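Local coordinates for protein pectinesterase (Aspergillus niger, PDB 5C1E) that removes methyl esters from the galacturonate units of pectin by hydrolysis, releasing methanol, and probably helps macerate plant tissue as a secreted enzyme, at residues 43-48 with 72-77; 196-201 with 227-232; 255-260 with 273-278. All coordinates share one frame; numbering follows the deposited sequence.

Contact 1: residues 43-48 with 72-77; sequences GTYEEQ and NVVTIT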
# COMPACT_ATOMS: atom_id res chain seq x y z
N GLY A 43 -0.68 14.16 -15.58
CA GLY A 43 -1.13 15.32 -14.86
C GLY A 43 -1.07 15.14 -13.37
O GLY A 43 -0.90 14.02 -12.85
N THR A 44 -1.23 16.26 -12.69
CA THR A 44 -1.45 16.28 -11.24
C THR A 44 -2.91 16.63 -11.03
O THR A 44 -3.36 17.69 -11.49
CB THR A 44 -0.53 17.28 -10.54
OG1 THR A 44 0.81 16.86 -10.73
CG2 THR A 44 -0.82 17.36 -9.05
N TYR A 45 -3.64 15.71 -10.42
CA TYR A 45 -5.06 15.81 -10.20
C TYR A 45 -5.31 16.10 -8.71
O TYR A 45 -5.11 15.24 -7.84
CB TYR A 45 -5.74 14.53 -10.68
CG TYR A 45 -5.55 14.29 -12.16
CD1 TYR A 45 -4.38 13.70 -12.64
CD2 TYR A 45 -6.52 14.69 -13.08
CE1 TYR A 45 -4.20 13.49 -14.01
CE2 TYR A 45 -6.35 14.49 -14.44
CZ TYR A 45 -5.20 13.90 -14.91
OH TYR A 45 -5.05 13.73 -16.25
N GLU A 46 -5.70 17.34 -8.43
CA GLU A 46 -5.97 17.80 -7.09
C GLU A 46 -7.40 17.41 -6.75
O GLU A 46 -8.34 18.18 -6.93
CB GLU A 46 -5.76 19.32 -7.02
CG GLU A 46 -4.31 19.72 -7.29
CD GLU A 46 -4.00 21.19 -7.01
OE1 GLU A 46 -4.93 22.03 -6.94
OE2 GLU A 46 -2.80 21.51 -6.87
N GLU A 47 -7.55 16.17 -6.30
CA GLU A 47 -8.86 15.56 -6.07
C GLU A 47 -8.83 14.66 -4.85
O GLU A 47 -7.78 14.14 -4.49
CB GLU A 47 -9.26 14.74 -7.30
CG GLU A 47 -9.41 15.55 -8.58
CD GLU A 47 -9.91 14.72 -9.73
OE1 GLU A 47 -10.95 14.05 -9.59
OE2 GLU A 47 -9.25 14.73 -10.78
N GLN A 48 -9.99 14.51 -4.21
CA GLN A 48 -10.19 13.52 -3.15
C GLN A 48 -11.29 12.57 -3.62
O GLN A 48 -12.40 13.01 -3.94
CB GLN A 48 -10.58 14.21 -1.84
CG GLN A 48 -10.59 13.26 -0.66
CD GLN A 48 -10.85 13.95 0.67
OE1 GLN A 48 -11.47 15.02 0.73
NE2 GLN A 48 -10.38 13.33 1.74
N ASN A 72 5.90 6.95 -13.59
CA ASN A 72 4.52 7.40 -13.51
C ASN A 72 4.47 8.92 -13.75
O ASN A 72 5.36 9.67 -13.30
CB ASN A 72 3.90 7.09 -12.15
CG ASN A 72 3.70 5.61 -11.90
OD1 ASN A 72 3.87 4.78 -12.77
ND2 ASN A 72 3.29 5.28 -10.68
N VAL A 73 3.45 9.36 -14.48
CA VAL A 73 3.24 10.78 -14.75
C VAL A 73 1.86 11.24 -14.30
O VAL A 73 1.46 12.38 -14.58
CB VAL A 73 3.45 11.12 -16.25
CG1 VAL A 73 4.93 11.12 -16.59
CG2 VAL A 73 2.67 10.15 -17.16
N VAL A 74 1.14 10.38 -13.59
CA VAL A 74 -0.18 10.70 -13.04
C VAL A 74 -0.07 10.73 -11.52
O VAL A 74 0.32 9.74 -10.90
CB VAL A 74 -1.25 9.69 -13.45
CG1 VAL A 74 -2.59 10.06 -12.82
CG2 VAL A 74 -1.38 9.67 -14.96
N THR A 75 -0.37 11.89 -10.94
CA THR A 75 -0.38 12.03 -9.50
C THR A 75 -1.76 12.50 -9.06
O THR A 75 -2.28 13.47 -9.62
CB THR A 75 0.71 13.02 -9.04
OG1 THR A 75 2.00 12.46 -9.34
CG2 THR A 75 0.65 13.25 -7.54
N ILE A 76 -2.34 11.80 -8.09
CA ILE A 76 -3.55 12.23 -7.40
C ILE A 76 -3.13 12.76 -6.04
O ILE A 76 -2.52 12.04 -5.24
CB ILE A 76 -4.56 11.08 -7.21
CG1 ILE A 76 -4.78 10.37 -8.55
CG2 ILE A 76 -5.89 11.62 -6.66
CD1 ILE A 76 -5.71 9.19 -8.48
N THR A 77 -3.47 14.02 -5.76
CA THR A 77 -3.03 14.63 -4.53
C THR A 77 -4.13 15.42 -3.84
O THR A 77 -4.96 16.05 -4.49
CB THR A 77 -1.81 15.56 -4.76
OG1 THR A 77 -1.31 16.02 -3.50
CG2 THR A 77 -2.16 16.73 -5.63
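Two successive coils of the right-handed parallel beta-helix meet here, at the edge of one of its sheets: strand 43-46 is the outermost strand and 74-77 its inner neighbour. The strands run at 17° to each other with a closest axis approach of 4.7 Å, pairing G43 with V74, T44 with T75 and Y45 with I76. Odd residues of the edge strand do the bonding. The amide of G43 donates to V73 O, G43 O takes the amide of T75, and Y45 does the same two residues on. Y45 N to T75 O, at 2.7 Å, is the shortest and straightest of these bonds, 176° at the hydrogen; Y45 O then accepts T77 N at 2.9 Å. Beyond it E46 centres an inverse gamma turn, and the bond from E47 N to T77 O is weak.

One face carries Y45, V74 and I76. The CG of Y45 sits anti to its own carbonyl carbon (chi1 -62°), which lets the ring cross the V74 side chain obliquely, CE1 4.0 Å from V74 CG1, while T75 O lies at the ring's edge, in its plane. The phenol is tied back by a hydrogen bond from OH to A41 O, and I22 of helix 22-29 covers both Y45 and I76. E47 turns its carboxylate to the start of that helix, where OE1 and OE2 accept the amides of G23 and I22.

T44, E46, T75 and T77 lie on the other face. T77 OG1 bonds to E109 on the next coil inward. The methyl of T77 is left between its backbone N and carbonyl carbon, and there T77 CG2 meets T44 CG2 at 3.7 Å.

Contact 2: residues 196-201 with 227-232; sequences GWYAID and ARVIYQ. With SO4 (sulfate ion), chain E.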
# COMPACT_ATOMS: atom_id res chain seq x y z
N GLY A 196 -5.80 -13.32 8.71
CA GLY A 196 -4.97 -12.41 7.95
C GLY A 196 -3.50 -12.35 8.32
O GLY A 196 -3.10 -12.69 9.43
N TRP A 197 -2.70 -11.94 7.34
CA TRP A 197 -1.26 -11.69 7.48
C TRP A 197 -0.94 -10.41 6.71
O TRP A 197 -1.59 -10.11 5.71
CB TRP A 197 -0.40 -12.77 6.81
CG TRP A 197 -0.40 -14.14 7.42
CD1 TRP A 197 -1.45 -15.03 7.45
CD2 TRP A 197 0.71 -14.80 8.04
NE1 TRP A 197 -1.06 -16.19 8.09
CE2 TRP A 197 0.26 -16.07 8.45
CE3 TRP A 197 2.03 -14.43 8.30
CZ2 TRP A 197 1.10 -16.97 9.12
CZ3 TRP A 197 2.87 -15.33 8.95
CH2 TRP A 197 2.39 -16.58 9.36
N TYR A 198 0.10 -9.71 7.15
CA TYR A 198 0.92 -8.93 6.22
C TYR A 198 2.11 -9.81 5.82
O TYR A 198 2.83 -10.34 6.70
CB TYR A 198 1.56 -7.70 6.85
CG TYR A 198 0.67 -6.54 7.28
CD1 TYR A 198 -0.70 -6.70 7.55
CD2 TYR A 198 1.25 -5.30 7.50
CE1 TYR A 198 -1.47 -5.62 7.96
CE2 TYR A 198 0.50 -4.22 7.93
CZ TYR A 198 -0.85 -4.38 8.16
OH TYR A 198 -1.54 -3.29 8.59
N ALA A 199 2.35 -9.90 4.53
CA ALA A 199 3.55 -10.54 4.01
C ALA A 199 4.30 -9.54 3.15
O ALA A 199 3.77 -9.04 2.16
CB ALA A 199 3.21 -11.79 3.21
N ILE A 200 5.54 -9.24 3.54
CA ILE A 200 6.41 -8.36 2.75
C ILE A 200 7.48 -9.24 2.11
O ILE A 200 8.34 -9.77 2.80
CB ILE A 200 6.99 -7.25 3.64
CG1 ILE A 200 5.83 -6.35 4.06
CG2 ILE A 200 8.05 -6.46 2.89
CD1 ILE A 200 6.10 -5.53 5.28
N ASP A 201 7.36 -9.43 0.79
CA ASP A 201 8.10 -10.47 0.07
C ASP A 201 8.93 -9.92 -1.07
O ASP A 201 8.41 -9.23 -1.96
CB ASP A 201 7.13 -11.52 -0.48
CG ASP A 201 7.85 -12.64 -1.23
OD1 ASP A 201 8.31 -13.59 -0.58
OD2 ASP A 201 7.91 -12.57 -2.46
N ALA A 227 -1.33 -8.51 15.98
CA ALA A 227 -0.65 -8.08 14.78
C ALA A 227 0.20 -9.22 14.22
O ALA A 227 0.99 -9.80 14.96
CB ALA A 227 0.26 -6.92 15.12
N ARG A 228 0.06 -9.52 12.93
CA ARG A 228 0.86 -10.56 12.28
C ARG A 228 1.53 -10.09 11.01
O ARG A 228 0.86 -9.76 10.02
CB ARG A 228 0.01 -11.78 11.97
CG ARG A 228 0.81 -12.92 11.35
CD ARG A 228 0.15 -14.27 11.56
NE ARG A 228 -1.19 -14.31 11.01
CZ ARG A 228 -2.04 -15.31 11.20
NH1 ARG A 228 -1.66 -16.37 11.91
NH2 ARG A 228 -3.25 -15.28 10.67
N VAL A 229 2.86 -10.07 11.03
CA VAL A 229 3.64 -9.54 9.91
C VAL A 229 4.88 -10.40 9.70
O VAL A 229 5.55 -10.75 10.67
CB VAL A 229 4.11 -8.11 10.21
CG1 VAL A 229 4.89 -7.54 9.04
CG2 VAL A 229 2.91 -7.20 10.56
N ILE A 230 5.15 -10.73 8.43
CA ILE A 230 6.39 -11.41 8.04
C ILE A 230 7.13 -10.61 6.97
O ILE A 230 6.52 -10.18 5.97
CB ILE A 230 6.16 -12.88 7.59
CG1 ILE A 230 7.51 -13.53 7.22
CG2 ILE A 230 5.18 -12.99 6.44
CD1 ILE A 230 7.45 -15.04 7.17
N TYR A 231 8.43 -10.40 7.18
CA TYR A 231 9.31 -9.87 6.14
C TYR A 231 10.17 -11.04 5.67
O TYR A 231 10.90 -11.64 6.47
CB TYR A 231 10.22 -8.77 6.68
CG TYR A 231 9.59 -7.41 6.94
CD1 TYR A 231 8.79 -7.20 8.05
CD2 TYR A 231 9.89 -6.31 6.14
CE1 TYR A 231 8.24 -5.94 8.32
CE2 TYR A 231 9.36 -5.05 6.40
CZ TYR A 231 8.52 -4.87 7.48
OH TYR A 231 7.98 -3.62 7.77
N GLN A 232 10.06 -11.38 4.39
CA GLN A 232 10.73 -12.56 3.85
C GLN A 232 11.39 -12.27 2.51
O GLN A 232 10.88 -11.47 1.69
CB GLN A 232 9.73 -13.72 3.70
CG GLN A 232 8.49 -13.39 2.90
CD GLN A 232 7.49 -14.54 2.85
OE1 GLN A 232 7.30 -15.24 3.83
NE2 GLN A 232 6.81 -14.68 1.74
S SO4 E . -4.28 -18.70 11.59
O1 SO4 E . -3.29 -19.50 10.83
O2 SO4 E . -4.82 -17.62 10.75
O3 SO4 E . -5.38 -19.57 12.05
O4 SO4 E . -3.61 -18.15 12.79
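Neighbouring coils of the parallel beta-helix pair here, near its C-terminal end, and W197 and R228 stack where the strands begin. The guanidinium lies flat on the indole, planes 6° and centres 3.7 Å apart, a cation-pi contact. R228 CD lies over the six-membered ring, 3.5 Å from its centroid, and the bend at chi3 (58°) swings the guanidinium over the five-membered ring. In the guanidinium plane, NE and NH2 grip G196 O side-on from one face of that carbonyl, NE at 3.0 Å. NH1 and NH2 hold a sulfate, probably from the crystallisation liquor; R228 NH1 to SO4 O4 is 2.8 Å. Stack and bonds fix the group's rotation.

Y198 N and I200 N donate to R228 O and I230 O, and Y198 O and I200 O accept I230 N and Q232 N. I200 CD1 lies over the Y231 ring, 3.3 Å from Y231 CZ, while Y231 OH bonds to L219 O. On the other face Q232 NE2 reaches D201 OD1 at 3.0 Å, from the anti side but 34° out of the carboxylate plane, and Q232 OE1 accepts V281 N. In-register parallel strands, each coil's side chains beside the next coil's on the same face, typify the pectinesterase beta-helix.

Contact 3: residues 255-260 with 273-278; sequences LYYEYN and YETSIS
Y257 is the middle of this contact, where the last strand of the parallel beta-helix, 255-259, is covered by the irregular segment 273-278. Its side chain runs alongside that of T275, pointing the same way, and crosses that of I277 at about a right angle. The CD1-CE1 side does the touching: Y257 CD1 is 3.3 Å from T275 O and Y257 CE1 3.6 Å from T275 CG2, and S276 O lies at the ring's edge in its plane. I277 CB packs against Y257 CD1 at 3.6 Å, while I277 CD1 stands over one face of the ring, displaced toward its rim. At the far end Y259 points toward the loop and brings CE1 to 3.4 Å from S278 O.

A single direct backbone hydrogen bond joins the segments, T275 N to Y256 O at 2.8 Å. Water replaces the rest of a regular strand pairing. One water accepts from Y256 N and donates to Y273 O, and T275 OG1 also donates to it; a second accepts E258 N and probably donates to T275 O. A third takes the amide of I277 and may give a weak bond to E258 O. Three waters thus bridge the backbones, while the side chains pack directly.

E258 and E274 face each other, their OE2 atoms modelled too close for the detail to be trusted; each has an outside partner: E258 OE2 a salt bridge with R271, E274 OE2 the indole N-H of W245. That same W245 stacks on the ring of Y256, so one tryptophan steadies both segments. On the inner side the strand bonds to 228-232, W197 meets the ring of Y257, and I277 touches I230. Y256 CB comes within 3.5 Å of Y273 O.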
# COMPACT_ATOMS: atom_id res chain seq x y z
N LEU A 255 2.58 -11.64 16.20
CA LEU A 255 3.20 -12.73 15.45
C LEU A 255 4.08 -12.10 14.36
O LEU A 255 3.63 -11.78 13.24
CB LEU A 255 2.15 -13.66 14.85
CG LEU A 255 1.24 -14.46 15.80
CD1 LEU A 255 2.06 -15.18 16.87
CD2 LEU A 255 0.21 -13.59 16.48
N TYR A 256 5.32 -11.89 14.73
CA TYR A 256 6.32 -11.19 13.92
C TYR A 256 7.46 -12.12 13.50
O TYR A 256 8.14 -12.73 14.33
CB TYR A 256 6.87 -10.04 14.74
CG TYR A 256 5.98 -8.83 14.91
CD1 TYR A 256 4.92 -8.56 14.04
CD2 TYR A 256 6.22 -7.92 15.96
CE1 TYR A 256 4.13 -7.41 14.20
CE2 TYR A 256 5.44 -6.79 16.13
CZ TYR A 256 4.41 -6.53 15.26
OH TYR A 256 3.68 -5.39 15.41
N TYR A 257 7.70 -12.17 12.19
CA TYR A 257 8.60 -13.15 11.60
C TYR A 257 9.55 -12.51 10.60
O TYR A 257 9.21 -11.54 9.92
CB TYR A 257 7.81 -14.18 10.81
CG TYR A 257 6.69 -14.88 11.55
CD1 TYR A 257 6.95 -16.03 12.26
CD2 TYR A 257 5.39 -14.42 11.49
CE1 TYR A 257 5.94 -16.72 12.90
CE2 TYR A 257 4.36 -15.10 12.11
CZ TYR A 257 4.64 -16.24 12.83
OH TYR A 257 3.64 -16.93 13.47
N GLU A 258 10.74 -13.09 10.51
CA GLU A 258 11.62 -12.83 9.38
C GLU A 258 12.10 -14.13 8.77
O GLU A 258 12.32 -15.11 9.48
CB GLU A 258 12.81 -12.02 9.83
CG GLU A 258 12.50 -10.57 10.14
CD GLU A 258 13.71 -9.89 10.73
OE1 GLU A 258 14.48 -9.31 9.94
OE2 GLU A 258 13.91 -9.98 11.96
N TYR A 259 12.26 -14.17 7.45
CA TYR A 259 12.75 -15.37 6.79
C TYR A 259 13.58 -15.03 5.56
O TYR A 259 13.06 -14.46 4.60
CB TYR A 259 11.61 -16.31 6.38
CG TYR A 259 12.14 -17.60 5.80
CD1 TYR A 259 12.57 -18.63 6.64
CD2 TYR A 259 12.28 -17.76 4.43
CE1 TYR A 259 13.10 -19.80 6.12
CE2 TYR A 259 12.82 -18.93 3.90
CZ TYR A 259 13.22 -19.94 4.76
OH TYR A 259 13.75 -21.11 4.26
N ASN A 260 14.86 -15.38 5.61
CA ASN A 260 15.75 -15.24 4.45
C ASN A 260 15.88 -13.80 3.93
O ASN A 260 15.83 -13.57 2.73
CB ASN A 260 15.30 -16.18 3.31
CG ASN A 260 16.34 -16.29 2.20
OD1 ASN A 260 17.53 -16.40 2.49
ND2 ASN A 260 15.91 -16.20 0.95
N TYR A 273 10.56 -9.52 20.20
CA TYR A 273 9.16 -9.68 19.81
C TYR A 273 8.92 -10.61 18.61
O TYR A 273 7.85 -10.61 18.01
CB TYR A 273 8.50 -8.31 19.54
CG TYR A 273 8.65 -7.33 20.68
CD1 TYR A 273 7.92 -7.49 21.86
CD2 TYR A 273 9.51 -6.24 20.59
CE1 TYR A 273 8.06 -6.60 22.91
CE2 TYR A 273 9.65 -5.35 21.64
CZ TYR A 273 8.93 -5.55 22.80
OH TYR A 273 9.07 -4.69 23.84
N GLU A 274 9.91 -11.43 18.26
CA GLU A 274 9.75 -12.31 17.10
C GLU A 274 9.34 -13.73 17.46
O GLU A 274 9.46 -14.17 18.61
CB GLU A 274 11.02 -12.35 16.27
CG GLU A 274 11.34 -11.04 15.60
CD GLU A 274 12.34 -11.20 14.47
OE1 GLU A 274 13.30 -12.02 14.60
OE2 GLU A 274 12.14 -10.49 13.45
N THR A 275 8.87 -14.44 16.44
CA THR A 275 8.51 -15.85 16.53
C THR A 275 9.28 -16.60 15.45
O THR A 275 9.51 -16.05 14.37
CB THR A 275 6.99 -16.01 16.28
OG1 THR A 275 6.28 -15.27 17.27
CG2 THR A 275 6.56 -17.44 16.34
N SER A 276 9.66 -17.85 15.71
CA SER A 276 10.40 -18.64 14.72
C SER A 276 9.49 -19.08 13.60
O SER A 276 8.29 -19.29 13.81
CB SER A 276 11.03 -19.88 15.36
OG SER A 276 11.91 -19.48 16.38
N ILE A 277 10.05 -19.21 12.40
CA ILE A 277 9.35 -19.79 11.28
C ILE A 277 10.40 -20.45 10.38
O ILE A 277 11.52 -19.96 10.25
CB ILE A 277 8.48 -18.75 10.53
CG1 ILE A 277 7.45 -19.43 9.63
CG2 ILE A 277 9.34 -17.78 9.73
CD1 ILE A 277 6.37 -18.50 9.12
N SER A 278 10.06 -21.60 9.80
CA SER A 278 11.04 -22.42 9.09
C SER A 278 10.95 -22.27 7.57
O SER A 278 11.76 -22.86 6.85
CB SER A 278 10.86 -23.89 9.47
OG SER A 278 9.57 -24.33 9.08
O HOH W 1 6.25 -12.61 17.36
O HOH W 2 11.33 -15.14 12.48
O HOH W 3 12.33 -17.66 11.81

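Contacts 2 and 3 adjoin in one sheet, their centres about 9 Å apart, because strand 228-232 of the former is the direct neighbour of strand 255-259 in the latter; A227 O to L255 N, at 2.7 Å, is probably a hydrogen bond between them. Contact 1 belongs to another sheet on the opposite side of the chain's centre, about 30 Å from contact 2 centre to centre. Contact 2 is the buried one, with direct backbone bonds throughout and a cation-pi stack at the start of its strands. Contact 1 is partly buried, regular strand pairing at a sheet edge. Contact 3 lies at the surface, where water takes over much of the bonding.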